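Local coordinates for delta (Bacillus subtilis, PDB 3ZH9), which probably acts as the wrench of the bacterial clamp loader, opening the beta sliding clamp so that it can be loaded onto primed DNA, at residues Phe47-Phe52 / Leu77-Asn82. Sequence-based numbering, arbitrary orientation.
Sequences FNLSVF and LVIVKN
Strands 49-53 and 76-81, the two ends of a beta-alpha-beta crossover through helix 59-66, pair in parallel at the margin of the five-stranded sheet of the P-loop NTPase-like domain. Leu49, Ser50, Val51 and Phe52 stand beside Leu77, Val78, Ile79 and Val80, and the axes of segments 49-52 and 77-81 come within 4.7 Å. Five backbone hydrogen bonds join them: Leu77 N to Asn48 O, Ser50 N to Leu77 O, Ile79 N to Ser50 O, Phe52 N to Ile79 O and Lys81 N to Phe52 O. The last is nearly straight at hydrogen (174°), although its donor is tilted 30° from the carbonyl plane. Leu77 O also receives a water at 3.0 Å, which gives its other hydrogen to Ser50 OG at 2.6 Å; that hydroxyl is further bonded to Asp65 of the crossover helix.

On one face Leu49 and Leu77 run side by side in the same direction, both with CG anti to the backbone N, and Leu49 CD1 meets Leu77 CD2 at 3.8 Å. Leu49 CD1 also reaches Ile79 CD1 at 4.2 Å. Farther along, the extended chain of Lys81 slants across to Val51, its CE 3.8 Å from Val51 CG1. On the other face the Phe52 ring folds back over its own strand, CG beside the backbone N (chi1 -59°). The ring edge lies by Ile79 O, 3.7 Å from Phe52 CD1, while Phe52 CE1 approaches Val78 CG1 at 4.2 Å.

Helix 25-39 packs on Leu77 and Ile79, and helix 59-66 covers Phe52 and Val80 from the opposite face. Strand 49-53 is outermost in the sheet, whereas strand 76-81 is hydrogen-bonded on its far side to strand 113-119 through Val78 and Val80.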
ATOM      1  N   PHE A  47     -10.648  24.707  13.496  1.00 58.14           N
ATOM      2  CA  PHE A  47     -10.063  25.177  14.741  1.00 45.31           C
ATOM      3  C   PHE A  47      -9.383  24.061  15.522  1.00 46.82           C
ATOM      4  O   PHE A  47      -8.440  24.310  16.267  1.00 50.74           O
ATOM      5  CB  PHE A  47     -11.140  25.822  15.608  1.00 47.67           C
ATOM      6  CG  PHE A  47     -12.069  26.709  14.843  1.00 53.23           C
ATOM      7  CD1 PHE A  47     -11.583  27.778  14.118  1.00 47.97           C
ATOM      8  CD2 PHE A  47     -13.428  26.463  14.834  1.00 59.93           C
ATOM      9  CE1 PHE A  47     -12.439  28.587  13.400  1.00 55.16           C
ATOM     10  CE2 PHE A  47     -14.287  27.273  14.124  1.00 62.82           C
ATOM     11  CZ  PHE A  47     -13.791  28.333  13.402  1.00 55.13           C
ATOM     12  N   ASN A  48      -9.861  22.834  15.349  1.00 46.57           N
ATOM     13  CA  ASN A  48      -9.442  21.740  16.227  1.00 47.37           C
ATOM     14  C   ASN A  48      -8.663  20.644  15.504  1.00 44.63           C
ATOM     15  O   ASN A  48      -8.418  19.564  16.049  1.00 43.57           O
ATOM     16  CB  ASN A  48     -10.656  21.163  16.953  1.00 40.26           C
ATOM     17  CG  ASN A  48     -11.271  22.149  17.932  1.00 45.17           C
ATOM     18  OD1 ASN A  48     -10.565  22.775  18.717  1.00 46.54           O
ATOM     19  ND2 ASN A  48     -12.589  22.292  17.886  1.00 51.69           N
ATOM     20  N   LEU A  49      -8.266  20.929  14.271  1.00 39.13           N
ATOM     21  CA  LEU A  49      -7.458  19.986  13.516  1.00 40.29           C
ATOM     22  C   LEU A  49      -6.269  20.713  12.928  1.00 47.25           C
ATOM     23  O   LEU A  49      -6.424  21.778  12.341  1.00 50.62           O
ATOM     24  CB  LEU A  49      -8.286  19.352  12.403  1.00 46.89           C
ATOM     25  CG  LEU A  49      -7.526  18.458  11.418  1.00 52.07           C
ATOM     26  CD1 LEU A  49      -6.717  17.378  12.144  1.00 46.54           C
ATOM     27  CD2 LEU A  49      -8.496  17.832  10.439  1.00 53.75           C
ATOM     28  N   SER A  50      -5.076  20.160  13.103  1.00 46.86           N
ATOM     29  CA  SER A  50      -3.892  20.746  12.486  1.00 47.31           C
ATOM     30  C   SER A  50      -3.006  19.642  11.953  1.00 51.67           C
ATOM     31  O   SER A  50      -2.809  18.614  12.610  1.00 43.70           O
ATOM     32  CB  SER A  50      -3.097  21.592  13.481  1.00 51.02           C
ATOM     33  OG  SER A  50      -3.958  22.356  14.296  1.00 64.41           O
ATOM     34  N   VAL A  51      -2.474  19.865  10.758  1.00 49.06           N
ATOM     35  CA  VAL A  51      -1.553  18.934  10.135  1.00 41.02           C
ATOM     36  C   VAL A  51      -0.226  19.619   9.811  1.00 47.73           C
ATOM     37  O   VAL A  51      -0.191  20.678   9.173  1.00 48.37           O
ATOM     38  CB  VAL A  51      -2.131  18.395   8.834  1.00 45.32           C
ATOM     39  CG1 VAL A  51      -1.184  17.368   8.230  1.00 33.41           C
ATOM     40  CG2 VAL A  51      -3.513  17.815   9.080  1.00 40.75           C
ATOM     41  N   PHE A  52       0.865  19.017  10.255  1.00 43.24           N
ATOM     42  CA  PHE A  52       2.186  19.541   9.940  1.00 45.06           C
ATOM     43  C   PHE A  52       3.016  18.494   9.202  1.00 50.49           C
ATOM     44  O   PHE A  52       2.792  17.295   9.355  1.00 50.01           O
ATOM     45  CB  PHE A  52       2.902  19.977  11.224  1.00 45.64           C
ATOM     46  CG  PHE A  52       2.165  21.043  12.000  1.00 46.98           C
ATOM     47  CD1 PHE A  52       1.145  20.700  12.887  1.00 37.35           C
ATOM     48  CD2 PHE A  52       2.490  22.386  11.838  1.00 42.91           C
ATOM     49  CE1 PHE A  52       0.467  21.671  13.599  1.00 39.22           C
ATOM     50  CE2 PHE A  52       1.811  23.368  12.551  1.00 51.12           C
ATOM     51  CZ  PHE A  52       0.799  23.010  13.433  1.00 47.58           C
ATOM     52  N   LEU A  77      -7.031  17.738  17.529  1.00 36.68           N
ATOM     53  CA  LEU A  77      -6.220  16.734  16.846  1.00 32.85           C
ATOM     54  C   LEU A  77      -5.028  17.395  16.172  1.00 38.84           C
ATOM     55  O   LEU A  77      -5.188  18.317  15.382  1.00 38.01           O
ATOM     56  CB  LEU A  77      -7.043  15.969  15.802  1.00 32.49           C
ATOM     57  CG  LEU A  77      -6.329  14.880  14.986  1.00 36.71           C
ATOM     58  CD1 LEU A  77      -5.656  13.839  15.890  1.00 30.96           C
ATOM     59  CD2 LEU A  77      -7.320  14.199  14.053  1.00 40.23           C
ATOM     60  N   VAL A  78      -3.829  16.919  16.475  1.00 36.85           N
ATOM     61  CA  VAL A  78      -2.631  17.495  15.888  1.00 34.19           C
ATOM     62  C   VAL A  78      -1.835  16.388  15.219  1.00 38.28           C
ATOM     63  O   VAL A  78      -1.424  15.422  15.870  1.00 36.90           O
ATOM     64  CB  VAL A  78      -1.733  18.205  16.929  1.00 40.26           C
ATOM     65  CG1 VAL A  78      -0.383  18.561  16.304  1.00 40.89           C
ATOM     66  CG2 VAL A  78      -2.423  19.455  17.506  1.00 41.59           C
ATOM     67  N   ILE A  79      -1.639  16.522  13.912  1.00 35.96           N
ATOM     68  CA  ILE A  79      -0.943  15.506  13.139  1.00 40.39           C
ATOM     69  C   ILE A  79       0.413  16.023  12.681  1.00 41.24           C
ATOM     70  O   ILE A  79       0.531  17.126  12.136  1.00 44.27           O
ATOM     71  CB  ILE A  79      -1.796  15.061  11.940  1.00 43.71           C
ATOM     72  CG1 ILE A  79      -3.124  14.491  12.437  1.00 40.91           C
ATOM     73  CG2 ILE A  79      -1.056  14.047  11.081  1.00 37.74           C
ATOM     74  CD1 ILE A  79      -4.097  14.222  11.338  1.00 42.35           C
ATOM     75  N   VAL A  80       1.437  15.222  12.930  1.00 39.72           N
ATOM     76  CA  VAL A  80       2.809  15.595  12.633  1.00 37.30           C
ATOM     77  C   VAL A  80       3.453  14.528  11.768  1.00 41.44           C
ATOM     78  O   VAL A  80       3.815  13.451  12.260  1.00 39.68           O
ATOM     79  CB  VAL A  80       3.627  15.772  13.929  1.00 40.99           C
ATOM     80  CG1 VAL A  80       5.049  16.124  13.606  1.00 44.02           C
ATOM     81  CG2 VAL A  80       3.009  16.848  14.781  1.00 48.01           C
ATOM     82  N   LYS A  81       3.583  14.818  10.474  1.00 42.29           N
ATOM     83  CA  LYS A  81       4.143  13.850   9.530  1.00 44.11           C
ATOM     84  C   LYS A  81       5.664  13.931   9.394  1.00 46.47           C
ATOM     85  O   LYS A  81       6.258  15.006   9.541  1.00 44.04           O
ATOM     86  CB  LYS A  81       3.518  14.030   8.146  1.00 46.63           C
ATOM     87  CG  LYS A  81       2.002  13.903   8.101  1.00 50.28           C
ATOM     88  CD  LYS A  81       1.504  14.193   6.690  1.00 62.85           C
ATOM     89  CE  LYS A  81      -0.010  14.183   6.608  1.00 66.02           C
ATOM     90  NZ  LYS A  81      -0.478  14.825   5.344  1.00 69.58           N
ATOM     91  N   ASN A  82       6.275  12.781   9.103  1.00 45.04           N
ATOM     92  CA  ASN A  82       7.679  12.679   8.679  1.00 45.56           C
ATOM     93  C   ASN A  82       8.752  13.090   9.688  1.00 50.40           C
ATOM     94  O   ASN A  82       9.581  13.955   9.392  1.00 49.11           O
ATOM     95  CB  ASN A  82       7.913  13.444   7.373  1.00 49.76           C
ATOM     96  CG  ASN A  82       6.984  13.001   6.263  1.00 54.37           C
ATOM     97  OD1 ASN A  82       6.527  13.821   5.466  1.00 64.06           O
ATOM     98  ND2 ASN A  82       6.693  11.710   6.209  1.00 41.80           N
TER
HETATM   99  O   HOH W   1      -5.221  21.175  16.239  1.00 38.68           O